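Local atomic coordinates of adenosine monophosphate-protein transferase (Pyrococcus horikoshii, PDB entry 2D16), a protein that is of unproven function but probably acts on adenosine or an adenine nucleotide, as an adenosine-specific kinase or AMP-protein transferase. Residues 48-59 with 71-79. Residues are numbered along the deposited sequence; the frame is centred on the assembly and turned at random.
Sequences AMNEAKPQLTRY and AKNAVKIGA
The C-terminal end of helix 64-77 packs on the edge hairpin of the five-stranded antiparallel sheet, formed by strands 44-51 and 56-61, and N50 ties the two together. Its ND2 donates to two carbonyl oxygens, A74 O in the last turn of the helix and A79 O in the loop just past it, each at 3.0 Å. Both acceptors lie close to the amide plane of N50, yet ND2 sits above the plane of each carbonyl. A74 O also accepts from G78 N, which reaches it from the opposite face, so helix and hairpin share one buried oxygen. G78, with positive phi (68°), breaks the helix and turns the chain toward A79. On the other branch of the amide, N50 OD1 accepts from T57 OG1 at 2.7 Å, a bond across the hairpin that fixes which way the amide is flipped. T57 OG1 stands anti to its own carbonyl carbon (chi1 -68°), where it also touches V75 CB at 3.3 Å, the two side chains crossing at about a right angle. Replacing N50 by an alanine is likely to cost A79 O and A74 O this donor, leaving A74 O with G78 N, and to set the T57 hydroxyl free to turn. Beside this polar cluster the contact is apolar: A74 CB rests on both A48 CB (3.5 Å) and T57 CG2 (3.7 Å), and A71 CB meets the Y59 ring obliquely near CD2. On the hairpin's other face R58 NE and NH2 both grip E51 OE1 side-on. Consistent with these small alanines, strand 48-51 and helix 71-77 approach to 7.5 Å between axes, in a beta-beta-alpha unit whose helix packs on one sheet face, roughly antiparallel (153°) to strand 56-59.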
loop_
_atom_site.group_PDB
_atom_site.type_symbol
_atom_site.label_atom_id
_atom_site.label_comp_id
_atom_site.label_asym_id
_atom_site.label_seq_id
_atom_site.Cartn_x
_atom_site.Cartn_y
_atom_site.Cartn_z
ATOM N N ALA A 48 47.271 18.550 -4.866
ATOM C CA ALA A 48 48.567 18.922 -4.322
ATOM C C ALA A 48 48.481 20.373 -3.872
ATOM O O ALA A 48 47.777 21.178 -4.479
ATOM C CB ALA A 48 49.649 18.754 -5.376
ATOM N N MET A 49 49.193 20.704 -2.803
ATOM C CA MET A 49 49.166 22.057 -2.276
ATOM C C MET A 49 50.540 22.412 -1.737
ATOM O O MET A 49 51.181 21.604 -1.059
ATOM C CB MET A 49 48.114 22.155 -1.174
ATOM C CG MET A 49 47.822 23.566 -0.709
ATOM S SD MET A 49 46.317 23.591 0.279
ATOM C CE MET A 49 46.209 25.361 0.681
ATOM N N ASN A 50 50.988 23.625 -2.043
ATOM C CA ASN A 50 52.308 24.077 -1.625
ATOM C C ASN A 50 52.374 24.704 -0.244
ATOM O O ASN A 50 51.572 25.569 0.104
ATOM C CB ASN A 50 52.873 25.060 -2.653
ATOM C CG ASN A 50 52.960 24.460 -4.037
ATOM O OD1 ASN A 50 53.242 23.273 -4.187
ATOM N ND2 ASN A 50 52.724 25.278 -5.061
ATOM N N GLU A 51 53.348 24.252 0.539
ATOM C CA GLU A 51 53.570 24.767 1.884
ATOM C C GLU A 51 54.864 25.582 1.826
ATOM O O GLU A 51 55.935 25.048 1.535
ATOM C CB GLU A 51 53.705 23.609 2.875
ATOM C CG GLU A 51 53.801 24.057 4.320
ATOM C CD GLU A 51 54.026 22.903 5.272
ATOM O OE1 GLU A 51 54.333 21.789 4.799
ATOM O OE2 GLU A 51 53.907 23.116 6.497
ATOM N N ALA A 52 54.752 26.878 2.102
ATOM C CA ALA A 52 55.885 27.799 2.037
ATOM C C ALA A 52 57.061 27.550 2.977
ATOM O O ALA A 52 58.194 27.385 2.521
ATOM C CB ALA A 52 55.386 29.231 2.220
ATOM N N LYS A 53 56.800 27.536 4.280
ATOM C CA LYS A 53 57.858 27.354 5.274
ATOM C C LYS A 53 58.883 26.274 4.902
ATOM O O LYS A 53 60.074 26.563 4.775
ATOM C CB LYS A 53 57.431 27.390 6.753
ATOM C CG LYS A 53 58.342 27.384 7.982
ATOM C CD LYS A 53 57.603 27.329 9.321
ATOM C CE LYS A 53 58.208 27.167 10.718
ATOM N NZ LYS A 53 57.393 27.176 11.933
ATOM N N PRO A 54 58.439 25.020 4.717
ATOM C CA PRO A 54 59.389 23.961 4.359
ATOM C C PRO A 54 59.597 23.847 2.847
ATOM O O PRO A 54 60.347 22.987 2.379
ATOM C CB PRO A 54 58.731 22.719 4.936
ATOM C CG PRO A 54 57.288 22.983 4.648
ATOM C CD PRO A 54 57.120 24.446 5.041
ATOM N N GLN A 55 58.924 24.714 2.094
ATOM C CA GLN A 55 59.022 24.710 0.639
ATOM C C GLN A 55 58.746 23.315 0.079
ATOM O O GLN A 55 59.491 22.798 -0.758
ATOM C CB GLN A 55 60.404 25.215 0.214
ATOM C CG GLN A 55 60.599 26.694 0.527
ATOM C CD GLN A 55 61.981 27.209 0.181
ATOM O OE1 GLN A 55 62.948 26.961 0.902
ATOM N NE2 GLN A 55 62.081 27.929 -0.930
ATOM N N LEU A 56 57.654 22.718 0.547
ATOM C CA LEU A 56 57.253 21.384 0.118
ATOM C C LEU A 56 55.878 21.344 -0.531
ATOM O O LEU A 56 54.959 22.047 -0.110
ATOM C CB LEU A 56 57.222 20.433 1.314
ATOM C CG LEU A 56 58.525 19.959 1.955
ATOM C CD1 LEU A 56 58.191 19.172 3.214
ATOM C CD2 LEU A 56 59.303 19.094 0.973
ATOM N N THR A 57 55.746 20.506 -1.554
ATOM C CA THR A 57 54.465 20.318 -2.222
ATOM C C THR A 57 53.845 19.073 -1.597
ATOM O O THR A 57 54.390 17.974 -1.709
ATOM C CB THR A 57 54.633 20.100 -3.741
ATOM O OG1 THR A 57 55.104 21.311 -4.347
ATOM C CG2 THR A 57 53.302 19.701 -4.380
ATOM N N ARG A 58 52.718 19.257 -0.915
ATOM C CA ARG A 58 52.013 18.158 -0.266
ATOM C C ARG A 58 50.985 17.619 -1.246
ATOM O O ARG A 58 50.531 18.347 -2.127
ATOM C CB ARG A 58 51.290 18.657 0.986
ATOM C CG ARG A 58 52.159 19.444 1.944
ATOM C CD ARG A 58 53.255 18.572 2.524
ATOM N NE ARG A 58 53.927 19.230 3.637
ATOM C CZ ARG A 58 54.665 18.589 4.538
ATOM N NH1 ARG A 58 54.821 17.276 4.449
ATOM N NH2 ARG A 58 55.227 19.257 5.535
ATOM N N TYR A 59 50.604 16.356 -1.092
ATOM C CA TYR A 59 49.621 15.786 -1.996
ATOM C C TYR A 59 48.910 14.559 -1.442
ATOM O O TYR A 59 49.371 13.921 -0.492
ATOM C CB TYR A 59 50.285 15.425 -3.327
ATOM C CG TYR A 59 51.145 14.182 -3.257
ATOM C CD1 TYR A 59 50.596 12.919 -3.483
ATOM C CD2 TYR A 59 52.500 14.266 -2.939
ATOM C CE1 TYR A 59 51.378 11.767 -3.393
ATOM C CE2 TYR A 59 53.291 13.122 -2.847
ATOM C CZ TYR A 59 52.721 11.877 -3.076
ATOM O OH TYR A 59 53.495 10.742 -2.985
ATOM N N ALA A 71 50.869 16.796 -8.167
ATOM C CA ALA A 71 52.074 17.199 -7.454
ATOM C C ALA A 71 53.116 17.806 -8.392
ATOM O O ALA A 71 53.765 18.794 -8.059
ATOM C CB ALA A 71 52.663 16.000 -6.716
ATOM N N LYS A 72 53.277 17.207 -9.567
ATOM C CA LYS A 72 54.241 17.700 -10.539
ATOM C C LYS A 72 53.872 19.113 -10.990
ATOM O O LYS A 72 54.736 19.982 -11.092
ATOM C CB LYS A 72 54.293 16.765 -11.748
ATOM C CG LYS A 72 55.361 17.121 -12.769
ATOM C CD LYS A 72 55.333 16.137 -13.936
ATOM C CE LYS A 72 56.400 16.463 -14.970
ATOM N NZ LYS A 72 56.356 15.529 -16.135
ATOM N N ASN A 73 52.589 19.336 -11.263
ATOM C CA ASN A 73 52.119 20.654 -11.695
ATOM C C ASN A 73 52.239 21.665 -10.557
ATOM O O ASN A 73 52.664 22.802 -10.764
ATOM C CB ASN A 73 50.654 20.592 -12.146
ATOM C CG ASN A 73 50.491 20.054 -13.560
ATOM O OD1 ASN A 73 50.950 20.660 -14.532
ATOM N ND2 ASN A 73 49.841 18.908 -13.679
ATOM N N ALA A 74 51.859 21.244 -9.357
ATOM C CA ALA A 74 51.917 22.119 -8.192
ATOM C C ALA A 74 53.332 22.576 -7.841
ATOM O O ALA A 74 53.547 23.752 -7.552
ATOM C CB ALA A 74 51.282 21.430 -6.990
ATOM N N VAL A 75 54.299 21.661 -7.861
ATOM C CA VAL A 75 55.667 22.038 -7.515
ATOM C C VAL A 75 56.278 22.946 -8.587
ATOM O O VAL A 75 57.127 23.789 -8.287
ATOM C CB VAL A 75 56.570 20.784 -7.281
ATOM C CG1 VAL A 75 56.950 20.143 -8.592
ATOM C CG2 VAL A 75 57.807 21.183 -6.487
ATOM N N LYS A 76 55.832 22.783 -9.829
ATOM C CA LYS A 76 56.328 23.613 -10.915
ATOM C C LYS A 76 55.789 25.026 -10.699
ATOM O O LYS A 76 56.524 26.001 -10.816
ATOM C CB LYS A 76 55.867 23.072 -12.270
ATOM C CG LYS A 76 56.468 23.815 -13.456
ATOM C CD LYS A 76 57.993 23.829 -13.381
ATOM C CE LYS A 76 58.604 24.647 -14.510
ATOM N NZ LYS A 76 58.213 24.119 -15.847
ATOM N N ILE A 77 54.504 25.128 -10.375
ATOM C CA ILE A 77 53.894 26.429 -10.115
ATOM C C ILE A 77 54.624 27.033 -8.915
ATOM O O ILE A 77 54.929 28.226 -8.894
ATOM C CB ILE A 77 52.387 26.279 -9.819
ATOM C CG1 ILE A 77 51.658 25.891 -11.111
ATOM C CG2 ILE A 77 51.831 27.574 -9.231
ATOM C CD1 ILE A 77 50.207 25.502 -10.916
ATOM N N GLY A 78 54.897 26.191 -7.924
ATOM C CA GLY A 78 55.631 26.607 -6.740
ATOM C C GLY A 78 55.014 27.570 -5.745
ATOM O O GLY A 78 55.231 27.426 -4.542
ATOM N N ALA A 79 54.261 28.551 -6.231
ATOM C CA ALA A 79 53.645 29.553 -5.362
ATOM C C ALA A 79 53.059 28.987 -4.068
ATOM O O ALA A 79 52.285 28.028 -4.085
ATOM C CB ALA A 79 52.569 30.313 -6.131
#